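Local coordinates for protein glutathione S-transferase (Sphingobium chungbukense, PDB 6M1T) that binds glutathione and, as a beta-class glutathione S-transferase, probably transfers it to electrophilic compounds in detoxification, at residues A[14-17]-A[18-22]; A[99-102]-A[103-107]; A[178-181]-A[182-186]. All coordinates share one frame; numbering follows the deposited sequence. Where two conformers were deposited one is given.

Contact 1 of 3, residues A[14-17]-A[18-22]; sequences PHIA and LRETG
The imidazole of H15 and the guanidinium of R19 meet edge on, one helical turn apart, with their planes 53° apart. R19 NH2 donates to H15 NE2 over 3.1 Å, and the acceptor lies in the guanidinium plane, while from the histidine's standpoint the donor sits somewhat out of the ring plane. Both belong to helix 12-21, the helix of the first beta-alpha-beta unit (strand 2-5, helix 12-21, strand 26-31) in the thioredoxin-like N-terminal domain. The two side chains run alongside each other and point the same way. H15 has CG anti to its backbone N (chi1 -167°), and R19 is extended from CG to NE, which carries its head level with the ring. On the other side of the imidazole, ND1 is bonded to E198 of helix 189-198, an arrangement consistent with a proton on ND1 and NE2 left as acceptor. Helix 189-198 also supplies A193 and A197, which pack on R19. With an alanine in place of R19, H15 NE2 would probably lose this donor, and the ring would be freer to turn about its bond to E198. Further along, I16 CG2 lies 4.3 Å from E20 CG; the glutamate chain is bent at chi2 and its carboxylate turns aside to R188 and S190. On another face of the helix P14 packs against helix 66-75, including N66 of the glutathione site, while L18 meets M1 and F25. Underneath runs ordinary helical bonding, from L18 N to P14 O at 2.9 Å onward to T21 N and A17 O at 3.0 Å. G22 then leaves the helix with positive phi. In the last turn T21 CG2 rests 3.3 Å from A17 O.

Contact 2 of 3, residues A[99-102]-A[103-107]; sequences SFLG and SEFHK. With GSH (glutathione), chain G; GSH (glutathione), chain C.
F100 and E104 cross at about a right angle, the phenyl ring lying against the aliphatic part of the glutamate. Ring atom CD1 of F100 sits 3.7 Å from E104 CG, and the ring and carboxylate planes are 36° apart. E104 is bent at chi2 (-66°), which swings its carboxylate away from this helix toward the subunit interface. There OE1 accepts from N1 of the chain G glutathione at 2.9 Å, and OE2 makes a salt bridge with K107 of the second subunit. That glutathione lies in the second subunit's pocket, also held by R35, K51 and N66 of that subunit, so E104 reaches across the dimer to a site that is not its own. The positive groups on the two oxygens would be expected to keep the carboxylate ionised. Next along, F105 puts CB 4.3 Å from F100 CE2 and ring atom CD2 4.2 Å from L101 CD2, while helix 119-139 brings L133 and L136 against F105. All this sits on helix 89-108 of the all-helical glutathione transferase C-terminal domain, at a point where the helix widens into a pi-type turn. F100 O marks the change by accepting twice, from E104 N at 2.8 Å and from F105 N at 3.2 Å. The next bond, H106 N to L101 O at 2.9 Å, again spans five residues. A chi1 of -174° turns the H106 ring away from its own backbone N, and the imidazole heads away from the preceding turn into the subunit's own glutathione site; W164 packs edge-to-face with it. Its NE2 comes within 3.5 Å of SG2 of the chain C glutathione, approaching obliquely to the ring, with C10 close by.

Contact 3 of 3, residues A[178-181]-A[182-186]; sequences LGAY and CGRIA. With CYS (cysteine), chain D.
G183 N gives its proton to G179 O at 2.8 Å, nearly straight at 169°, one of the shortest bonds in this piece of helix 176-186. The helix belongs to the all-helical C-terminal domain of the transferase fold, and L178, Y181, C182 and I185 pack against helix 153-162. Two residues take up Y181's ring. I185 CD1 sits over one face as a CH-pi contact, 3.6 Å from the ring centroid and shifted toward the rim. R184 NH2 comes instead to the ring edge, 3.7 Å from Y181 CD1, with the guanidinium steeply inclined to the ring. Its chain folds back at chi3 (-49°), laying one face of the guanidinium over Y181 CA, and NH2 has a further, weak bond to E144 O. With chi1 at 174° the tyrosine ring points away from its own amide nitrogen and is carried alongside the helix, where its hydroxyl bonds to D155, and L158 and Y146 pack on the side chain. The hydroxyl of this buried residue thus has a polar partner in D155. C182, whose N bonds to L178 O at 2.9 Å, forms a mixed disulfide with the bound cysteine. L162 and M172 complete the pocket around that ligand, and L178 O lies 3.5 Å from its sulfur. The link itself runs from C182 SG to the ligand's SG, a covalent 2.1 Å.

Each contact is one stretch of a single helix, and no two of them touch. Contacts 1 and 2 are buried but lie on opposite sides of the chain's centre. Contact 1 belongs to the thioredoxin-like domain, and its histidine–arginine pair is tied to helix 189-198. Contact 2, in the helical domain at the dimer interface, is the one that meets glutathione, through E104 and H106, with salt bridges to the second subunit; its helix also has a widened turn. Contact 3, in the same domain, is partly exposed and depends on aromatic–aliphatic packing and a disulfide. Helix 153-162 is common ground: it packs against I16, L101 and F105, and L178, Y181, C182 and I185.

Contact 1 of 3, residues A[14-17]-A[18-22]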
ATOM      1  N   PRO A  14      12.223   7.843  -2.376  1.00 10.16           N
ATOM      2  CA  PRO A  14      12.679   7.804  -3.756  1.00 10.63           C
ATOM      3  C   PRO A  14      13.872   8.745  -4.006  1.00 10.39           C
ATOM      4  O   PRO A  14      14.693   8.426  -4.893  1.00  9.45           O
ATOM      5  CB  PRO A  14      11.428   8.116  -4.605  1.00 11.45           C
ATOM      6  CG  PRO A  14      10.486   8.732  -3.631  1.00 11.09           C
ATOM      7  CD  PRO A  14      10.795   8.150  -2.260  1.00 10.88           C
ATOM      8  N   HIS A  15      13.976   9.853  -3.271  1.00 10.18           N
ATOM      9  CA  HIS A  15      15.182  10.738  -3.344  1.00 10.70           C
ATOM     10  C   HIS A  15      16.438   9.895  -3.055  1.00 10.71           C
ATOM     11  O   HIS A  15      17.401   9.919  -3.871  1.00 11.95           O
ATOM     12  CB  HIS A  15      15.038  11.922  -2.373  1.00 10.92           C
ATOM     13  CG  HIS A  15      16.023  13.025  -2.582  1.00 11.18           C
ATOM     14  ND1 HIS A  15      15.967  14.211  -1.864  1.00 13.69           N
ATOM     15  CD2 HIS A  15      17.031  13.159  -3.461  1.00 13.60           C
ATOM     16  CE1 HIS A  15      16.979  14.995  -2.238  1.00 13.51           C
ATOM     17  NE2 HIS A  15      17.616  14.391  -3.255  1.00 13.29           N
ATOM     18  N   ILE A  16      16.462   9.206  -1.931  1.00 11.31           N
ATOM     19  CA  ILE A  16      17.611   8.319  -1.557  1.00 12.22           C
ATOM     20  C   ILE A  16      17.826   7.246  -2.651  1.00 13.35           C
ATOM     21  O   ILE A  16      18.965   7.013  -3.049  1.00 13.08           O
ATOM     22  CB  ILE A  16      17.397   7.719  -0.166  1.00 13.36           C
ATOM     23  CG1 ILE A  16      17.505   8.805   0.897  1.00 12.24           C
ATOM     24  CG2 ILE A  16      18.365   6.560   0.074  1.00 13.67           C
ATOM     25  CD1 ILE A  16      16.942   8.458   2.247  1.00 13.63           C
ATOM     26  N   ALA A  17      16.764   6.601  -3.124  1.00 12.88           N
ATOM     27  CA  ALA A  17      16.822   5.495  -4.111  1.00 13.16           C
ATOM     28  C   ALA A  17      17.482   5.954  -5.418  1.00 12.39           C
ATOM     29  O   ALA A  17      18.273   5.195  -5.999  1.00 13.37           O
ATOM     30  CB  ALA A  17      15.423   4.918  -4.341  1.00 13.02           C
ATOM     31  N   LEU A  18      17.105   7.114  -5.942  1.00 12.13           N
ATOM     32  CA  LEU A  18      17.721   7.663  -7.167  1.00 13.55           C
ATOM     33  C   LEU A  18      19.220   7.908  -6.934  1.00 13.87           C
ATOM     34  O   LEU A  18      19.988   7.702  -7.910  1.00 16.43           O
ATOM     35  CB  LEU A  18      16.992   8.948  -7.574  1.00 12.66           C
ATOM     36  CG  LEU A  18      15.596   8.705  -8.138  1.00 13.07           C
ATOM     37  CD1 LEU A  18      14.785   9.980  -8.115  1.00 13.48           C
ATOM     38  CD2 LEU A  18      15.669   8.140  -9.536  1.00 13.51           C
ATOM     39  N   ARG A  19      19.598   8.394  -5.756  1.00 14.97           N
ATOM     40  CA  ARG A  19      21.032   8.560  -5.374  1.00 15.92           C
ATOM     41  C   ARG A  19      21.714   7.174  -5.321  1.00 16.47           C
ATOM     42  O   ARG A  19      22.878   7.101  -5.728  1.00 16.82           O
ATOM     43  CB  ARG A  19      21.199   9.309  -4.058  1.00 14.65           C
ATOM     44  CG  ARG A  19      20.823  10.782  -4.204  1.00 15.05           C
ATOM     45  CD  ARG A  19      21.063  11.640  -2.990  1.00 14.80           C
ATOM     46  NE  ARG A  19      20.517  12.964  -3.278  1.00 15.01           N
ATOM     47  CZ  ARG A  19      21.177  13.988  -3.800  1.00 14.87           C
ATOM     48  NH1 ARG A  19      22.468  13.894  -4.049  1.00 15.09           N
ATOM     49  NH2 ARG A  19      20.522  15.102  -4.063  1.00 16.41           N
ATOM     50  N   GLU A  20      21.016   6.131  -4.871  1.00 15.66           N
ATOM     51  CA  GLU A  20      21.540   4.742  -4.794  1.00 16.54           C
ATOM     52  C   GLU A  20      21.727   4.150  -6.198  1.00 16.63           C
ATOM     53  O   GLU A  20      22.624   3.269  -6.364  1.00 19.84           O
ATOM     54  CB  GLU A  20      20.670   3.873  -3.881  1.00 16.13           C
ATOM     55  CG  GLU A  20      20.872   4.141  -2.404  1.00 15.98           C
ATOM     56  CD  GLU A  20      22.113   3.485  -1.756  1.00 18.72           C
ATOM     57  OE1 GLU A  20      22.676   2.531  -2.334  1.00 19.11           O
ATOM     58  OE2 GLU A  20      22.482   3.905  -0.669  1.00 18.60           O
ATOM     59  N   THR A  21      20.953   4.566  -7.192  1.00 16.69           N
ATOM     60  CA  THR A  21      21.057   4.012  -8.557  1.00 17.21           C
ATOM     61  C   THR A  21      21.936   4.873  -9.487  1.00 19.34           C
ATOM     62  O   THR A  21      22.313   4.370 -10.569  1.00 20.54           O
ATOM     63  CB  THR A  21      19.669   3.768  -9.165  1.00 17.44           C
ATOM     64  OG1 THR A  21      19.056   5.034  -9.370  1.00 16.40           O
ATOM     65  CG2 THR A  21      18.821   2.847  -8.313  1.00 17.19           C
ATOM     66  N   GLY A  22      22.184   6.139  -9.157  1.00 20.76           N
ATOM     67  CA  GLY A  22      22.975   7.048 -10.004  1.00 21.44           C
ATOM     68  C   GLY A  22      22.167   7.580 -11.177  1.00 22.90           C
ATOM     69  O   GLY A  22      22.757   8.035 -12.134  1.00 22.11           O
TER

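Contact 2 of 3, residues A[99-102]-A[103-107]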
ATOM      1  N   SER A  99       3.914  -2.414   0.733  1.00 12.89           N
ATOM      2  CA  SER A  99       2.445  -2.232   0.956  1.00 13.89           C
ATOM      3  C   SER A  99       2.205  -2.049   2.458  1.00 11.71           C
ATOM      4  O   SER A  99       1.420  -1.158   2.839  1.00  9.31           O
ATOM      5  CB  SER A  99       1.544  -3.335   0.312  1.00 16.65           C
ATOM      6  OG  SER A  99       0.359  -3.059   1.074  0.50 23.79           O
ATOM      7  N   PHE A 100       2.905  -2.792   3.324  1.00 10.29           N
ATOM      8  CA  PHE A 100       2.749  -2.630   4.777  1.00 11.33           C
ATOM      9  C   PHE A 100       3.208  -1.222   5.208  1.00 11.48           C
ATOM     10  O   PHE A 100       2.533  -0.550   6.041  1.00 11.81           O
ATOM     11  CB  PHE A 100       3.547  -3.683   5.547  1.00 11.48           C
ATOM     12  CG  PHE A 100       3.575  -3.397   7.004  1.00 13.29           C
ATOM     13  CD1 PHE A 100       2.549  -3.806   7.837  1.00 13.85           C
ATOM     14  CD2 PHE A 100       4.668  -2.750   7.554  1.00 14.33           C
ATOM     15  CE1 PHE A 100       2.595  -3.552   9.205  1.00 15.74           C
ATOM     16  CE2 PHE A 100       4.704  -2.477   8.912  1.00 14.01           C
ATOM     17  CZ  PHE A 100       3.682  -2.893   9.743  1.00 15.70           C
ATOM     18  N   LEU A 101       4.349  -0.763   4.687  1.00 10.81           N
ATOM     19  CA  LEU A 101       4.880   0.560   5.084  1.00 10.94           C
ATOM     20  C   LEU A 101       3.906   1.686   4.645  1.00 10.61           C
ATOM     21  O   LEU A 101       3.657   2.557   5.453  1.00  9.22           O
ATOM     22  CB  LEU A 101       6.260   0.725   4.457  1.00 12.33           C
ATOM     23  CG  LEU A 101       7.333  -0.188   5.066  1.00 14.34           C
ATOM     24  CD1 LEU A 101       8.646  -0.036   4.312  1.00 16.23           C
ATOM     25  CD2 LEU A 101       7.511   0.123   6.513  1.00 15.53           C
ATOM     26  N   GLY A 102       3.409   1.632   3.421  1.00 10.34           N
ATOM     27  CA  GLY A 102       2.512   2.661   2.840  1.00 11.78           C
ATOM     28  C   GLY A 102       1.102   2.630   3.421  1.00 11.82           C
ATOM     29  O   GLY A 102       0.535   3.706   3.670  1.00 11.84           O
ATOM     30  N   SER A 103       0.574   1.441   3.670  1.00 12.65           N
ATOM     31  CA  SER A 103      -0.845   1.207   4.023  1.00 13.60           C
ATOM     32  C   SER A 103      -1.009   1.134   5.546  1.00 13.37           C
ATOM     33  O   SER A 103      -2.058   1.518   6.035  1.00 14.71           O
ATOM     34  CB  SER A 103      -1.348  -0.031   3.243  1.00 15.85           C
ATOM     35  OG  SER A 103      -1.398   0.638   1.969  0.50 22.94           O
ATOM     36  N   GLU A 104      -0.018   0.686   6.315  1.00 13.54           N
ATOM     37  CA  GLU A 104      -0.218   0.520   7.787  1.00 12.66           C
ATOM     38  C   GLU A 104       0.655   1.520   8.569  1.00 13.10           C
ATOM     39  O   GLU A 104       0.105   2.288   9.333  1.00 13.10           O
ATOM     40  CB  GLU A 104       0.125  -0.908   8.210  1.00 13.81           C
ATOM     41  CG  GLU A 104      -0.690  -1.964   7.467  1.00 15.22           C
ATOM     42  CD  GLU A 104      -2.183  -1.943   7.780  1.00 17.72           C
ATOM     43  OE1 GLU A 104      -2.939  -2.640   7.091  1.00 20.41           O
ATOM     44  OE2 GLU A 104      -2.594  -1.217   8.676  1.00 16.40           O
ATOM     45  N   PHE A 105       1.971   1.494   8.386  1.00 13.14           N
ATOM     46  CA  PHE A 105       2.930   2.296   9.205  1.00 13.24           C
ATOM     47  C   PHE A 105       2.745   3.801   8.936  1.00 12.69           C
ATOM     48  O   PHE A 105       2.441   4.551   9.848  1.00 12.89           O
ATOM     49  CB  PHE A 105       4.363   1.839   8.943  1.00 13.90           C
ATOM     50  CG  PHE A 105       5.337   2.320   9.990  1.00 14.55           C
ATOM     51  CD1 PHE A 105       4.966   2.346  11.326  1.00 15.29           C
ATOM     52  CD2 PHE A 105       6.600   2.781   9.640  1.00 16.55           C
ATOM     53  CE1 PHE A 105       5.864   2.765  12.301  1.00 16.47           C
ATOM     54  CE2 PHE A 105       7.486   3.224  10.620  1.00 16.24           C
ATOM     55  CZ  PHE A 105       7.113   3.212  11.937  1.00 16.08           C
ATOM     56  N   HIS A 106       2.794   4.204   7.670  1.00 15.09           N
ATOM     57  CA  HIS A 106       2.629   5.623   7.243  1.00 16.60           C
ATOM     58  C   HIS A 106       1.345   6.138   7.866  1.00 14.26           C
ATOM     59  O   HIS A 106       1.365   7.256   8.416  1.00 14.02           O
ATOM     60  CB  HIS A 106       2.662   5.760   5.696  1.00 19.64           C
ATOM     61  CG  HIS A 106       2.642   7.174   5.162  1.00 21.02           C
ATOM     62  ND1 HIS A 106       1.848   8.168   5.669  1.00 28.80           N
ATOM     63  CD2 HIS A 106       3.272   7.733   4.110  1.00 25.16           C
ATOM     64  CE1 HIS A 106       2.031   9.294   4.994  1.00 25.21           C
ATOM     65  NE2 HIS A 106       2.902   9.056   4.040  1.00 23.45           N
ATOM     66  N   LYS A 107       0.239   5.416   7.675  1.00 17.24           N
ATOM     67  CA  LYS A 107      -1.120   5.928   7.959  1.00 18.82           C
ATOM     68  C   LYS A 107      -1.302   6.006   9.488  1.00 18.50           C
ATOM     69  O   LYS A 107      -1.988   6.951   9.924  1.00 16.56           O
ATOM     70  CB  LYS A 107      -2.192   5.124   7.202  1.00 21.66           C
ATOM     71  CG  LYS A 107      -2.125   5.222   5.666  1.00 23.29           C
ATOM     72  CD  LYS A 107      -1.834   6.620   5.132  1.00 26.74           C
ATOM     73  CE  LYS A 107      -2.336   6.928   3.745  1.00 30.76           C
ATOM     74  NZ  LYS A 107      -3.603   7.715   3.791  1.00 32.00           N
TER
HETATM   75  N1  GSH G 301      -2.909  -3.454   4.346  1.00 17.35           N
HETATM   76  CA1 GSH G 301      -3.575  -4.770   4.510  1.00 17.22           C
HETATM   77  C1  GSH G 301      -3.770  -5.442   3.123  1.00 18.72           C
HETATM   78  O11 GSH G 301      -3.748  -6.710   3.076  1.00 18.98           O
HETATM   79  O12 GSH G 301      -3.887  -4.698   2.129  1.00 19.87           O
HETATM   80  CB1 GSH G 301      -4.862  -4.513   5.308  1.00 17.19           C
HETATM   81  CG1 GSH G 301      -5.732  -5.743   5.500  1.00 15.40           C
HETATM   82  CD1 GSH G 301      -6.884  -5.415   6.427  1.00 18.12           C
HETATM   83  OE1 GSH G 301      -6.976  -4.323   6.989  1.00 14.11           O
HETATM   84  N2  GSH G 301      -7.757  -6.400   6.602  1.00 15.49           N
HETATM   85  CA2 GSH G 301      -8.909  -6.339   7.480  1.00 16.39           C
HETATM   86  C2  GSH G 301      -8.683  -7.090   8.782  1.00 16.43           C
HETATM   87  O2  GSH G 301      -8.184  -8.216   8.807  1.00 16.32           O
HETATM   88  CB2 GSH G 301     -10.141  -6.838   6.735  1.00 16.05           C
HETATM   89  SG2 GSH G 301     -10.636  -5.729   5.399  1.00 20.09           S
HETATM   90  N3  GSH G 301      -9.049  -6.468   9.885  1.00 18.57           N
HETATM   91  CA3 GSH G 301      -8.963  -7.089  11.180  1.00 24.70           C
HETATM   92  C3  GSH G 301      -8.023  -6.326  12.106  1.00 29.03           C
HETATM   93  O31 GSH G 301      -7.898  -6.762  13.262  1.00 38.25           O
HETATM   94  O32 GSH G 301      -7.463  -5.302  11.636  1.00 33.61           O
HETATM   95  N1  GSH C 301      -0.005   6.638  -0.604  1.00 11.67           N
HETATM   96  CA1 GSH C 301       0.927   7.707  -1.005  1.00 12.34           C
HETATM   97  C1  GSH C 301       2.298   7.108  -1.346  1.00 13.09           C
HETATM   98  O11 GSH C 301       2.565   6.023  -0.813  1.00 14.29           O
HETATM   99  O12 GSH C 301       3.042   7.776  -2.142  1.00 13.25           O
HETATM  100  CB1 GSH C 301       1.024   8.700   0.157  1.00 12.53           C
HETATM  101  CG1 GSH C 301       1.668  10.014  -0.195  1.00 12.37           C
HETATM  102  CD1 GSH C 301       1.516  10.991   0.969  1.00 12.64           C
HETATM  103  OE1 GSH C 301       0.645  10.870   1.840  1.00 13.32           O
HETATM  104  N2  GSH C 301       2.350  12.023   0.957  1.00 12.30           N
HETATM  105  CA2 GSH C 301       2.353  13.119   1.904  1.00 14.17           C
HETATM  106  C2  GSH C 301       1.727  14.373   1.317  1.00 15.13           C
HETATM  107  O2  GSH C 301       2.065  14.762   0.199  1.00 16.20           O
HETATM  108  CB2 GSH C 301       3.761  13.420   2.412  1.00 14.64           C
HETATM  109  SG2 GSH C 301       4.419  12.151   3.539  1.00 16.62           S
HETATM  110  N3  GSH C 301       0.774  14.940   2.034  1.00 16.94           N
HETATM  111  CA3 GSH C 301       0.113  16.156   1.626  1.00 20.22           C
HETATM  112  C3  GSH C 301      -1.412  16.019   1.594  1.00 25.76           C
HETATM  113  O31 GSH C 301      -1.894  14.873   1.701  1.00 29.59           O
HETATM  114  O32 GSH C 301      -2.074  17.065   1.432  1.00 31.96           O

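Contact 3 of 3, residues A[178-181]-A[182-186]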
ATOM      1  N   LEU A 178      16.118  -0.768  16.017  1.00 26.58           N
ATOM      2  CA  LEU A 178      15.750   0.279  15.015  1.00 25.71           C
ATOM      3  C   LEU A 178      16.844   1.345  14.996  1.00 26.49           C
ATOM      4  O   LEU A 178      17.344   1.577  13.906  1.00 21.51           O
ATOM      5  CB  LEU A 178      14.373   0.862  15.339  1.00 25.70           C
ATOM      6  CG  LEU A 178      13.223  -0.141  15.259  1.00 24.70           C
ATOM      7  CD1 LEU A 178      11.902   0.569  15.399  1.00 24.92           C
ATOM      8  CD2 LEU A 178      13.233  -0.935  13.965  1.00 24.01           C
ATOM      9  N   GLY A 179      17.271   1.846  16.176  1.00 28.69           N
ATOM     10  CA  GLY A 179      18.426   2.748  16.367  1.00 26.71           C
ATOM     11  C   GLY A 179      19.644   2.316  15.566  1.00 27.68           C
ATOM     12  O   GLY A 179      20.164   3.119  14.765  1.00 28.74           O
ATOM     13  N   ALA A 180      20.122   1.093  15.763  1.00 29.40           N
ATOM     14  CA  ALA A 180      21.334   0.576  15.079  1.00 28.09           C
ATOM     15  C   ALA A 180      21.102   0.512  13.563  1.00 25.78           C
ATOM     16  O   ALA A 180      22.029   0.782  12.774  1.00 22.04           O
ATOM     17  CB  ALA A 180      21.669  -0.787  15.630  1.00 29.83           C
ATOM     18  N   TYR A 181      19.916   0.044  13.175  1.00 23.04           N
ATOM     19  CA  TYR A 181      19.477  -0.097  11.767  1.00 22.39           C
ATOM     20  C   TYR A 181      19.610   1.278  11.110  1.00 20.53           C
ATOM     21  O   TYR A 181      20.198   1.332  10.024  1.00 19.63           O
ATOM     22  CB  TYR A 181      18.062  -0.690  11.741  1.00 20.43           C
ATOM     23  CG  TYR A 181      17.370  -0.787  10.413  1.00 20.39           C
ATOM     24  CD1 TYR A 181      17.652  -1.827   9.555  1.00 22.25           C
ATOM     25  CD2 TYR A 181      16.398   0.140  10.046  1.00 20.91           C
ATOM     26  CE1 TYR A 181      17.002  -1.958   8.348  1.00 22.94           C
ATOM     27  CE2 TYR A 181      15.709   0.006   8.855  1.00 19.21           C
ATOM     28  CZ  TYR A 181      16.023  -1.029   8.003  1.00 20.97           C
ATOM     29  OH  TYR A 181      15.372  -1.206   6.831  1.00 20.47           O
ATOM     30  N   CYS A 182      19.139   2.327  11.774  1.00 21.31           N
ATOM     31  CA  CYS A 182      19.108   3.712  11.220  1.00 23.11           C
ATOM     32  C   CYS A 182      20.548   4.230  11.202  1.00 24.86           C
ATOM     33  O   CYS A 182      21.011   4.737  10.164  1.00 23.26           O
ATOM     34  CB  CYS A 182      18.268   4.665  12.060  1.00 23.52           C
ATOM     35  SG  CYS A 182      16.479   4.439  11.831  1.00 25.91           S
ATOM     36  N   GLY A 183      21.249   4.002  12.312  1.00 24.24           N
ATOM     37  CA  GLY A 183      22.718   4.133  12.400  1.00 23.58           C
ATOM     38  C   GLY A 183      23.466   3.639  11.183  1.00 24.21           C
ATOM     39  O   GLY A 183      24.213   4.447  10.604  1.00 28.07           O
ATOM     40  N   ARG A 184      23.321   2.365  10.818  1.00 25.34           N
ATOM     41  CA  ARG A 184      24.032   1.770   9.661  1.00 28.06           C
ATOM     42  C   ARG A 184      23.573   2.476   8.382  1.00 27.44           C
ATOM     43  O   ARG A 184      24.412   2.834   7.552  1.00 25.65           O
ATOM     44  CB  ARG A 184      23.795   0.260   9.581  1.00 30.75           C
ATOM     45  CG  ARG A 184      24.372  -0.505  10.769  1.00 37.92           C
ATOM     46  CD  ARG A 184      24.302  -2.014  10.636  1.00 40.81           C
ATOM     47  NE  ARG A 184      23.000  -2.553  10.246  1.00 43.01           N
ATOM     48  CZ  ARG A 184      22.007  -2.871  11.080  1.00 43.60           C
ATOM     49  NH1 ARG A 184      22.122  -2.671  12.379  1.00 41.03           N
ATOM     50  NH2 ARG A 184      20.884  -3.374  10.601  1.00 44.96           N
ATOM     51  N   ILE A 185      22.267   2.671   8.201  1.00 23.32           N
ATOM     52  CA  ILE A 185      21.783   3.187   6.892  1.00 19.95           C
ATOM     53  C   ILE A 185      22.261   4.631   6.692  1.00 16.77           C
ATOM     54  O   ILE A 185      22.650   4.967   5.597  1.00 17.77           O
ATOM     55  CB  ILE A 185      20.259   3.002   6.767  1.00 18.89           C
ATOM     56  CG1 ILE A 185      19.960   1.506   6.630  1.00 19.82           C
ATOM     57  CG2 ILE A 185      19.713   3.833   5.608  1.00 17.61           C
ATOM     58  CD1 ILE A 185      18.498   1.128   6.780  1.00 21.87           C
ATOM     59  N   ALA A 186      22.246   5.437   7.734  1.00 18.07           N
ATOM     60  CA  ALA A 186      22.591   6.866   7.689  1.00 20.93           C
ATOM     61  C   ALA A 186      24.059   7.055   7.256  1.00 22.64           C
ATOM     62  O   ALA A 186      24.381   8.145   6.791  1.00 23.72           O
ATOM     63  CB  ALA A 186      22.276   7.508   9.015  1.00 20.94           C
TER
HETATM   64  N   CYS D 302      16.923   8.631  15.083  1.00 48.78           N
HETATM   65  CA  CYS D 302      16.960   7.136  15.033  1.00 46.41           C
HETATM   66  C   CYS D 302      18.408   6.654  14.854  1.00 45.24           C
HETATM   67  O   CYS D 302      19.132   7.277  14.036  1.00 50.36           O
HETATM   68  CB  CYS D 302      16.044   6.628  13.923  1.00 39.19           C
HETATM   69  SG  CYS D 302      15.917   4.819  13.792  1.00 38.65           S